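Local coordinates for interferon gamma receptor 1 (Gallus gallus, PDB 4EQ3), which probably binds the cytokine interferon gamma through its extracellular part, the region described here, as the ligand-binding chain of a membrane receptor, at residues 74-79 / 101-106; 23-28 / 68-73. All coordinates share one frame; numbering follows the deposited sequence.

Contact 1 of 2, residues 74-79 / 101-106; sequences NEIFHS and FVLQKH
Glu-75 meets Leu-103 through its backbone carbonyl, which lies against Leu-103 CB. The same carbonyl O takes a hydrogen bond from a water, which also donates to His-78 O and accepts from Leu-103 N at 2.8 Å. One water thus joins two carbonyls of the loop to the first turn of helix 103-106. Ile-76 makes the one direct hydrogen bond between the segments. Gln-104 N donates to Ile-76 O over 2.9 Å, with an angle of 147° at the hydrogen. The side chain of Ile-76 crosses that of Leu-103 at a slant, and Ile-76 CG1 sits 3.5 Å from Leu-103 CD2. Ile-201 also touches Ile-76.

Phe-77 brings CD1 and CE1 obliquely against CB and CG of Gln-104, CE1 being 3.7 Å from Gln-104 CG. Ring and amide planes are 30° apart. With CG anti to the backbone N (chi1 174°), Gln-104 carries CB and CG to the ring; the bend at chi2 then turns the amide. Its OE1 takes a second water, shared with Phe-77 O, while NE2 bonds to Leu-200 O. The Phe-77 ring also meets Phe-197 edge to face.

Val-102, the N-cap residue, has CG1 against Phe-77 O and CG2 3.5 Å from Ser-79 OG. The hydrogen bond of Ser-79 OG goes to Glu-100. Ser-79 CA makes a CH...O contact of 3.4 Å with Phe-101 O.

The arrangement is a loop docked on the N-terminal turn of a short helix. That helix follows the last strand of the N-terminal fibronectin type III-like domain, close to the junction with the second domain.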
ATOM      1  N   ASN A  74       5.003 -10.953   5.852  1.00 30.19           N
ATOM      2  CA  ASN A  74       5.722 -10.215   6.879  1.00 32.11           C
ATOM      3  C   ASN A  74       7.188 -10.044   6.514  1.00 30.56           C
ATOM      4  O   ASN A  74       8.056  -9.919   7.381  1.00 31.81           O
ATOM      5  CB  ASN A  74       5.567 -10.892   8.234  1.00 33.46           C
ATOM      6  CG  ASN A  74       5.718 -12.386   8.150  1.00 37.71           C
ATOM      7  OD1 ASN A  74       6.787 -12.892   7.805  1.00 37.64           O
ATOM      8  ND2 ASN A  74       4.644 -13.111   8.461  1.00 38.90           N
ATOM      9  N   GLU A  75       7.439 -10.049   5.211  1.00 26.01           N
ATOM     10  CA  GLU A  75       8.756  -9.777   4.658  1.00 29.16           C
ATOM     11  C   GLU A  75       8.512  -8.826   3.503  1.00 25.14           C
ATOM     12  O   GLU A  75       7.622  -9.063   2.689  1.00 22.20           O
ATOM     13  CB  GLU A  75       9.390 -11.067   4.132  1.00 28.02           C
ATOM     14  CG  GLU A  75       9.695 -12.111   5.204  1.00 31.66           C
ATOM     15  CD  GLU A  75      10.844 -11.696   6.107  1.00 37.11           C
ATOM     16  OE1 GLU A  75      11.598 -10.776   5.727  1.00 32.55           O
ATOM     17  OE2 GLU A  75      10.987 -12.286   7.199  1.00 39.38           O
ATOM     18  N   ILE A  76       9.278  -7.746   3.431  1.00 26.03           N
ATOM     19  CA  ILE A  76       9.087  -6.787   2.347  1.00 26.31           C
ATOM     20  C   ILE A  76      10.029  -7.056   1.165  1.00 25.29           C
ATOM     21  O   ILE A  76       9.713  -6.722   0.025  1.00 22.90           O
ATOM     22  CB  ILE A  76       9.240  -5.324   2.843  1.00 29.85           C
ATOM     23  CG1 ILE A  76       8.449  -4.357   1.950  1.00 29.51           C
ATOM     24  CG2 ILE A  76      10.711  -4.927   2.940  1.00 30.35           C
ATOM     25  CD1 ILE A  76       8.204  -2.978   2.600  1.00 27.09           C
ATOM     26  N   PHE A  77      11.172  -7.681   1.440  1.00 21.80           N
ATOM     27  CA  PHE A  77      12.205  -7.883   0.414  1.00 24.73           C
ATOM     28  C   PHE A  77      12.256  -9.289  -0.168  1.00 24.19           C
ATOM     29  O   PHE A  77      12.674  -9.474  -1.313  1.00 26.01           O
ATOM     30  CB  PHE A  77      13.583  -7.458   0.938  1.00 22.43           C
ATOM     31  CG  PHE A  77      13.664  -5.997   1.280  1.00 23.52           C
ATOM     32  CD1 PHE A  77      13.513  -5.037   0.292  1.00 23.39           C
ATOM     33  CD2 PHE A  77      13.880  -5.580   2.579  1.00 25.83           C
ATOM     34  CE1 PHE A  77      13.576  -3.686   0.594  1.00 22.67           C
ATOM     35  CE2 PHE A  77      13.937  -4.225   2.890  1.00 23.91           C
ATOM     36  CZ  PHE A  77      13.788  -3.284   1.892  1.00 23.62           C
ATOM     37  N   HIS A  78      11.825 -10.282   0.596  1.00 21.18           N
ATOM     38  CA  HIS A  78      11.859 -11.653   0.092  1.00 23.71           C
ATOM     39  C   HIS A  78      10.587 -11.980  -0.685  1.00 24.48           C
ATOM     40  O   HIS A  78       9.600 -11.250  -0.600  1.00 20.22           O
ATOM     41  CB  HIS A  78      12.061 -12.649   1.227  1.00 26.91           C
ATOM     42  CG  HIS A  78      13.329 -12.442   1.993  1.00 30.61           C
ATOM     43  ND1 HIS A  78      14.575 -12.595   1.423  1.00 27.74           N
ATOM     44  CD2 HIS A  78      13.546 -12.099   3.285  1.00 30.57           C
ATOM     45  CE1 HIS A  78      15.503 -12.353   2.331  1.00 32.64           C
ATOM     46  NE2 HIS A  78      14.905 -12.055   3.469  1.00 35.56           N
ATOM     47  N   SER A  79      10.625 -13.081  -1.434  1.00 23.36           N
ATOM     48  CA  SER A  79       9.555 -13.453  -2.352  1.00 23.36           C
ATOM     49  C   SER A  79       8.490 -14.346  -1.709  1.00 23.74           C
ATOM     50  O   SER A  79       8.745 -15.050  -0.725  1.00 22.74           O
ATOM     51  CB  SER A  79      10.135 -14.164  -3.585  1.00 22.72           C
ATOM     52  OG  SER A  79      11.043 -13.336  -4.294  1.00 24.20           O
ATOM     53  N   PHE A 101       5.784 -12.788  -6.060  1.00 20.12           N
ATOM     54  CA  PHE A 101       5.365 -11.545  -5.429  1.00 21.98           C
ATOM     55  C   PHE A 101       6.400 -11.064  -4.432  1.00 20.44           C
ATOM     56  O   PHE A 101       6.804 -11.801  -3.529  1.00 20.62           O
ATOM     57  CB  PHE A 101       3.995 -11.683  -4.753  1.00 18.54           C
ATOM     58  CG  PHE A 101       3.585 -10.459  -3.963  1.00 21.11           C
ATOM     59  CD1 PHE A 101       2.920  -9.404  -4.580  1.00 19.42           C
ATOM     60  CD2 PHE A 101       3.870 -10.360  -2.612  1.00 19.51           C
ATOM     61  CE1 PHE A 101       2.541  -8.272  -3.852  1.00 21.17           C
ATOM     62  CE2 PHE A 101       3.493  -9.237  -1.878  1.00 22.22           C
ATOM     63  CZ  PHE A 101       2.834  -8.192  -2.497  1.00 19.01           C
ATOM     64  N   VAL A 102       6.816  -9.816  -4.612  1.00 18.17           N
ATOM     65  CA  VAL A 102       7.729  -9.150  -3.706  1.00 19.39           C
ATOM     66  C   VAL A 102       7.144  -7.800  -3.323  1.00 20.10           C
ATOM     67  O   VAL A 102       6.949  -6.942  -4.181  1.00 20.08           O
ATOM     68  CB  VAL A 102       9.088  -8.926  -4.374  1.00 20.88           C
ATOM     69  CG1 VAL A 102      10.043  -8.312  -3.388  1.00 22.09           C
ATOM     70  CG2 VAL A 102       9.628 -10.247  -4.910  1.00 20.70           C
ATOM     71  N   LEU A 103       6.856  -7.617  -2.040  1.00 18.52           N
ATOM     72  CA  LEU A 103       6.170  -6.412  -1.579  1.00 21.88           C
ATOM     73  C   LEU A 103       6.883  -5.128  -1.990  1.00 21.95           C
ATOM     74  O   LEU A 103       6.245  -4.185  -2.440  1.00 23.20           O
ATOM     75  CB  LEU A 103       5.949  -6.448  -0.064  1.00 20.86           C
ATOM     76  CG  LEU A 103       5.113  -5.297   0.515  1.00 25.83           C
ATOM     77  CD1 LEU A 103       3.702  -5.297  -0.060  1.00 25.33           C
ATOM     78  CD2 LEU A 103       5.073  -5.391   2.033  1.00 25.08           C
ATOM     79  N   GLN A 104       8.205  -5.102  -1.850  1.00 24.10           N
ATOM     80  CA  GLN A 104       9.000  -3.929  -2.210  1.00 25.71           C
ATOM     81  C   GLN A 104       8.878  -3.577  -3.689  1.00 27.12           C
ATOM     82  O   GLN A 104       8.971  -2.407  -4.073  1.00 24.75           O
ATOM     83  CB  GLN A 104      10.481  -4.163  -1.861  1.00 26.96           C
ATOM     84  CG  GLN A 104      11.430  -3.061  -2.322  1.00 25.95           C
ATOM     85  CD  GLN A 104      11.952  -3.283  -3.727  1.00 27.30           C
ATOM     86  OE1 GLN A 104      12.339  -4.394  -4.088  1.00 27.97           O
ATOM     87  NE2 GLN A 104      11.969  -2.229  -4.526  1.00 28.00           N
ATOM     88  N   LYS A 105       8.687  -4.595  -4.521  1.00 26.01           N
ATOM     89  CA  LYS A 105       8.619  -4.398  -5.961  1.00 26.59           C
ATOM     90  C   LYS A 105       7.188  -4.174  -6.402  1.00 25.75           C
ATOM     91  O   LYS A 105       6.908  -3.298  -7.211  1.00 26.93           O
ATOM     92  CB  LYS A 105       9.179  -5.612  -6.704  1.00 24.41           C
ATOM     93  CG  LYS A 105      10.659  -5.859  -6.474  1.00 28.76           C
ATOM     94  CD  LYS A 105      11.090  -7.187  -7.093  1.00 30.11           C
ATOM     95  CE  LYS A 105      10.757  -7.263  -8.583  1.00 36.10           C
ATOM     96  NZ  LYS A 105      11.131  -8.593  -9.166  1.00 39.45           N
ATOM     97  N   HIS A 106       6.283  -4.984  -5.876  1.00 25.89           N
ATOM     98  CA  HIS A 106       4.928  -5.007  -6.395  1.00 28.63           C
ATOM     99  C   HIS A 106       3.916  -4.233  -5.565  1.00 27.84           C
ATOM    100  O   HIS A 106       2.843  -3.897  -6.054  1.00 27.89           O
ATOM    101  CB  HIS A 106       4.476  -6.456  -6.578  1.00 27.89           C
ATOM    102  CG  HIS A 106       5.413  -7.265  -7.418  1.00 27.31           C
ATOM    103  ND1 HIS A 106       5.782  -6.886  -8.690  1.00 31.09           N
ATOM    104  CD2 HIS A 106       6.057  -8.431  -7.171  1.00 26.07           C
ATOM    105  CE1 HIS A 106       6.615  -7.782  -9.190  1.00 30.45           C
ATOM    106  NE2 HIS A 106       6.796  -8.732  -8.288  1.00 29.47           N
TER
HETATM  107  O   HOH W   1       7.423  -9.697  -0.215  1.00 36.85           O
HETATM  108  O   HOH W   2      13.470  -7.194  -3.012  1.00 38.33           O

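Contact 2 of 2, residues 23-28 / 68-73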
ATOM      1  N   ASN A  23      -0.866   0.037   0.044  1.00 18.50           N
ATOM      2  CA  ASN A  23      -0.855   0.532   1.414  1.00 20.75           C
ATOM      3  C   ASN A  23      -0.788  -0.616   2.404  1.00 22.19           C
ATOM      4  O   ASN A  23      -1.335  -0.536   3.505  1.00 19.55           O
ATOM      5  CB  ASN A  23      -2.081   1.392   1.681  1.00 22.39           C
ATOM      6  CG  ASN A  23      -2.055   2.691   0.909  1.00 22.73           C
ATOM      7  OD1 ASN A  23      -3.101   3.306   0.664  1.00 22.80           O
ATOM      8  ND2 ASN A  23      -0.865   3.119   0.519  1.00 19.32           N
ATOM      9  N   PHE A  24      -0.112  -1.687   1.995  1.00 18.23           N
ATOM     10  CA  PHE A  24       0.133  -2.836   2.860  1.00 19.57           C
ATOM     11  C   PHE A  24      -1.096  -3.703   3.073  1.00 19.77           C
ATOM     12  O   PHE A  24      -1.080  -4.621   3.887  1.00 19.87           O
ATOM     13  CB  PHE A  24       0.737  -2.384   4.189  1.00 22.20           C
ATOM     14  CG  PHE A  24       2.067  -1.708   4.030  1.00 25.76           C
ATOM     15  CD1 PHE A  24       3.214  -2.459   3.815  1.00 21.48           C
ATOM     16  CD2 PHE A  24       2.171  -0.328   4.069  1.00 23.91           C
ATOM     17  CE1 PHE A  24       4.450  -1.837   3.661  1.00 24.45           C
ATOM     18  CE2 PHE A  24       3.396   0.298   3.910  1.00 19.95           C
ATOM     19  CZ  PHE A  24       4.536  -0.455   3.710  1.00 26.10           C
ATOM     20  N   ARG A  25      -2.162  -3.400   2.337  1.00 21.19           N
ATOM     21  CA  ARG A  25      -3.284  -4.321   2.219  1.00 22.23           C
ATOM     22  C   ARG A  25      -3.062  -5.149   0.960  1.00 21.37           C
ATOM     23  O   ARG A  25      -3.086  -4.628  -0.157  1.00 17.01           O
ATOM     24  CB  ARG A  25      -4.620  -3.569   2.150  1.00 22.68           C
ATOM     25  CG  ARG A  25      -5.856  -4.471   2.137  1.00 23.55           C
ATOM     26  CD  ARG A  25      -6.138  -5.142   3.500  1.00 22.97           C
ATOM     27  NE  ARG A  25      -6.636  -4.212   4.515  1.00 24.38           N
ATOM     28  CZ  ARG A  25      -7.232  -4.581   5.651  1.00 26.95           C
ATOM     29  NH1 ARG A  25      -7.653  -3.666   6.515  1.00 26.21           N
ATOM     30  NH2 ARG A  25      -7.418  -5.866   5.928  1.00 26.49           N
ATOM     31  N   THR A  26      -2.825  -6.440   1.139  1.00 18.47           N
ATOM     32  CA  THR A  26      -2.586  -7.308   0.002  1.00 19.77           C
ATOM     33  C   THR A  26      -3.715  -8.298  -0.178  1.00 18.20           C
ATOM     34  O   THR A  26      -4.055  -9.046   0.743  1.00 19.74           O
ATOM     35  CB  THR A  26      -1.265  -8.079   0.149  1.00 18.72           C
ATOM     36  OG1 THR A  26      -0.201  -7.149   0.360  1.00 20.25           O
ATOM     37  CG2 THR A  26      -0.987  -8.893  -1.097  1.00 18.61           C
ATOM     38  N   VAL A  27      -4.275  -8.324  -1.378  1.00 17.32           N
ATOM     39  CA  VAL A  27      -5.377  -9.228  -1.658  1.00 19.36           C
ATOM     40  C   VAL A  27      -5.175  -9.993  -2.953  1.00 19.49           C
ATOM     41  O   VAL A  27      -4.730  -9.441  -3.965  1.00 18.90           O
ATOM     42  CB  VAL A  27      -6.737  -8.493  -1.678  1.00 19.68           C
ATOM     43  CG1 VAL A  27      -7.868  -9.503  -1.637  1.00 21.23           C
ATOM     44  CG2 VAL A  27      -6.846  -7.552  -0.499  1.00 17.53           C
ATOM     45  N   LEU A  28      -5.498 -11.281  -2.900  1.00 19.49           N
ATOM     46  CA  LEU A  28      -5.381 -12.171  -4.041  1.00 19.97           C
ATOM     47  C   LEU A  28      -6.753 -12.352  -4.656  1.00 21.51           C
ATOM     48  O   LEU A  28      -7.720 -12.608  -3.949  1.00 24.44           O
ATOM     49  CB  LEU A  28      -4.847 -13.536  -3.596  1.00 20.57           C
ATOM     50  CG  LEU A  28      -4.932 -14.668  -4.622  1.00 22.74           C
ATOM     51  CD1 LEU A  28      -3.939 -14.461  -5.771  1.00 19.46           C
ATOM     52  CD2 LEU A  28      -4.675 -16.011  -3.944  1.00 24.35           C
ATOM     53  N   ASP A  68      -7.676 -12.329   1.491  1.00 20.22           N
ATOM     54  CA  ASP A  68      -6.858 -11.263   2.063  1.00 20.55           C
ATOM     55  C   ASP A  68      -5.592 -11.888   2.623  1.00 20.59           C
ATOM     56  O   ASP A  68      -5.648 -12.682   3.563  1.00 21.28           O
ATOM     57  CB  ASP A  68      -7.622 -10.501   3.166  1.00 17.58           C
ATOM     58  CG  ASP A  68      -6.853  -9.281   3.692  1.00 17.05           C
ATOM     59  OD1 ASP A  68      -5.697  -9.051   3.284  1.00 19.67           O
ATOM     60  OD2 ASP A  68      -7.407  -8.531   4.521  1.00 22.19           O
ATOM     61  N   LEU A  69      -4.455 -11.531   2.032  1.00 25.10           N
ATOM     62  CA  LEU A  69      -3.171 -12.151   2.359  1.00 24.43           C
ATOM     63  C   LEU A  69      -2.341 -11.297   3.315  1.00 25.24           C
ATOM     64  O   LEU A  69      -1.198 -11.650   3.639  1.00 24.66           O
ATOM     65  CB  LEU A  69      -2.360 -12.392   1.081  1.00 24.33           C
ATOM     66  CG  LEU A  69      -2.983 -13.220  -0.045  1.00 25.75           C
ATOM     67  CD1 LEU A  69      -2.067 -13.218  -1.267  1.00 23.79           C
ATOM     68  CD2 LEU A  69      -3.238 -14.640   0.426  1.00 26.89           C
ATOM     69  N   SER A  70      -2.908 -10.180   3.763  1.00 22.41           N
ATOM     70  CA  SER A  70      -2.157  -9.196   4.536  1.00 23.29           C
ATOM     71  C   SER A  70      -1.511  -9.765   5.795  1.00 27.75           C
ATOM     72  O   SER A  70      -0.521  -9.222   6.287  1.00 26.65           O
ATOM     73  CB  SER A  70      -3.052  -8.012   4.919  1.00 23.95           C
ATOM     74  OG  SER A  70      -3.591  -7.389   3.770  1.00 22.02           O
ATOM     75  N   GLU A  71      -2.071 -10.846   6.326  1.00 30.90           N
ATOM     76  CA  GLU A  71      -1.550 -11.412   7.564  1.00 33.84           C
ATOM     77  C   GLU A  71      -0.522 -12.502   7.307  1.00 33.95           C
ATOM     78  O   GLU A  71       0.093 -13.001   8.243  1.00 38.43           O
ATOM     79  CB  GLU A  71      -2.683 -11.963   8.426  1.00 36.78           C
ATOM     80  CG  GLU A  71      -3.704 -10.913   8.854  1.00 43.53           C
ATOM     81  CD  GLU A  71      -3.117  -9.856   9.786  1.00 48.14           C
ATOM     82  OE1 GLU A  71      -2.741 -10.206  10.929  1.00 54.64           O
ATOM     83  OE2 GLU A  71      -3.046  -8.673   9.380  1.00 46.26           O
ATOM     84  N   GLU A  72      -0.334 -12.864   6.041  1.00 25.26           N
ATOM     85  CA  GLU A  72       0.598 -13.924   5.664  1.00 26.64           C
ATOM     86  C   GLU A  72       1.920 -13.346   5.189  1.00 27.38           C
ATOM     87  O   GLU A  72       2.894 -14.070   4.990  1.00 27.18           O
ATOM     88  CB  GLU A  72       0.005 -14.772   4.539  1.00 27.65           C
ATOM     89  CG  GLU A  72      -1.340 -15.398   4.873  1.00 29.56           C
ATOM     90  CD  GLU A  72      -1.203 -16.549   5.850  1.00 34.28           C
ATOM     91  OE1 GLU A  72      -0.126 -17.197   5.861  1.00 32.17           O
ATOM     92  OE2 GLU A  72      -2.168 -16.798   6.604  1.00 31.89           O
ATOM     93  N   ILE A  73       1.946 -12.038   4.988  1.00 25.59           N
ATOM     94  CA  ILE A  73       3.113 -11.387   4.417  1.00 26.33           C
ATOM     95  C   ILE A  73       3.804 -10.543   5.462  1.00 29.06           C
ATOM     96  O   ILE A  73       3.260  -9.548   5.935  1.00 25.33           O
ATOM     97  CB  ILE A  73       2.716 -10.527   3.213  1.00 23.56           C
ATOM     98  CG1 ILE A  73       2.146 -11.429   2.112  1.00 25.64           C
ATOM     99  CG2 ILE A  73       3.906  -9.708   2.720  1.00 23.32           C
ATOM    100  CD1 ILE A  73       1.499 -10.689   0.962  1.00 23.87           C
TER
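Asp-68 OD1 is gripped twice by Ser-70. The hydroxyl OG donates to its syn lone pair at 2.7 Å. Ser-70 N donates from above the carboxylate plane at 3.0 Å and closes an Asx turn. While donating to Asp-68, Ser-70 OG also accepts from Thr-26 N across the contact, at 2.9 Å and 155°. The serine hydroxyl therefore relays between the strand backbone and the carboxylate. Ser-70 chi1 of -59° sets OG beside its own N, where it can serve both.

The other carboxylate oxygen, Asp-68 OD2, forms a salt bridge with Arg-25. Arg-25 NH2 meets its syn lone pair at 3.0 Å, at the edge of the guanidinium and close to its plane. The two flat groups are turned 47° apart. The bend at chi2 puts Arg-25 CD 3.4 Å from Ser-70 OG, and the bend at chi3 turns the guanidinium to the carboxylate.

Leu-69 N donates to Thr-26 O at 2.8 Å. Apolar side chains fill in the rest. Leu-28 CB lies 3.6 Å from Leu-69 CD1, and Ile-73 CD1 meets Thr-26 CG2 at 3.7 Å, their side chains crossing at about a right angle. Thr-26 OG1 is turned to Ser-21.

Val-27 and Asp-68 form an antiparallel non-hydrogen-bonded pair, where strand 66-68 runs out into the turn. Strand 25-31 is the middle of a three-stranded sheet, between 17-22 and 66-68. The leucines and Ile-73 face the other sheet: Leu-69 and Ile-73 touch Phe-82 of strand 81-88, and Leu-28 touches Ile-84 and Val-43.

In the fold
Both contacts belong to the N-terminal domain, and each uses one half of the connection between strands 66-68 and 81-88. Contact 2 is the more buried: a sheet edge with a carboxylate-serine network and a salt bridge at its outer side. Contact 1 is only partly buried and joins the later half of that loop to a short helix, through one backbone bond, two bridging waters and apolar contacts. Their centres lie 11 Å apart, and their apolar sides merge. Phe-101 packs on Ile-73 and Thr-26, while Leu-103 and Ile-76 approach the ring of Phe-24. That ring also meets Phe-132 and Phe-196, beyond the first domain, so this shared apolar patch reaches the interdomain region.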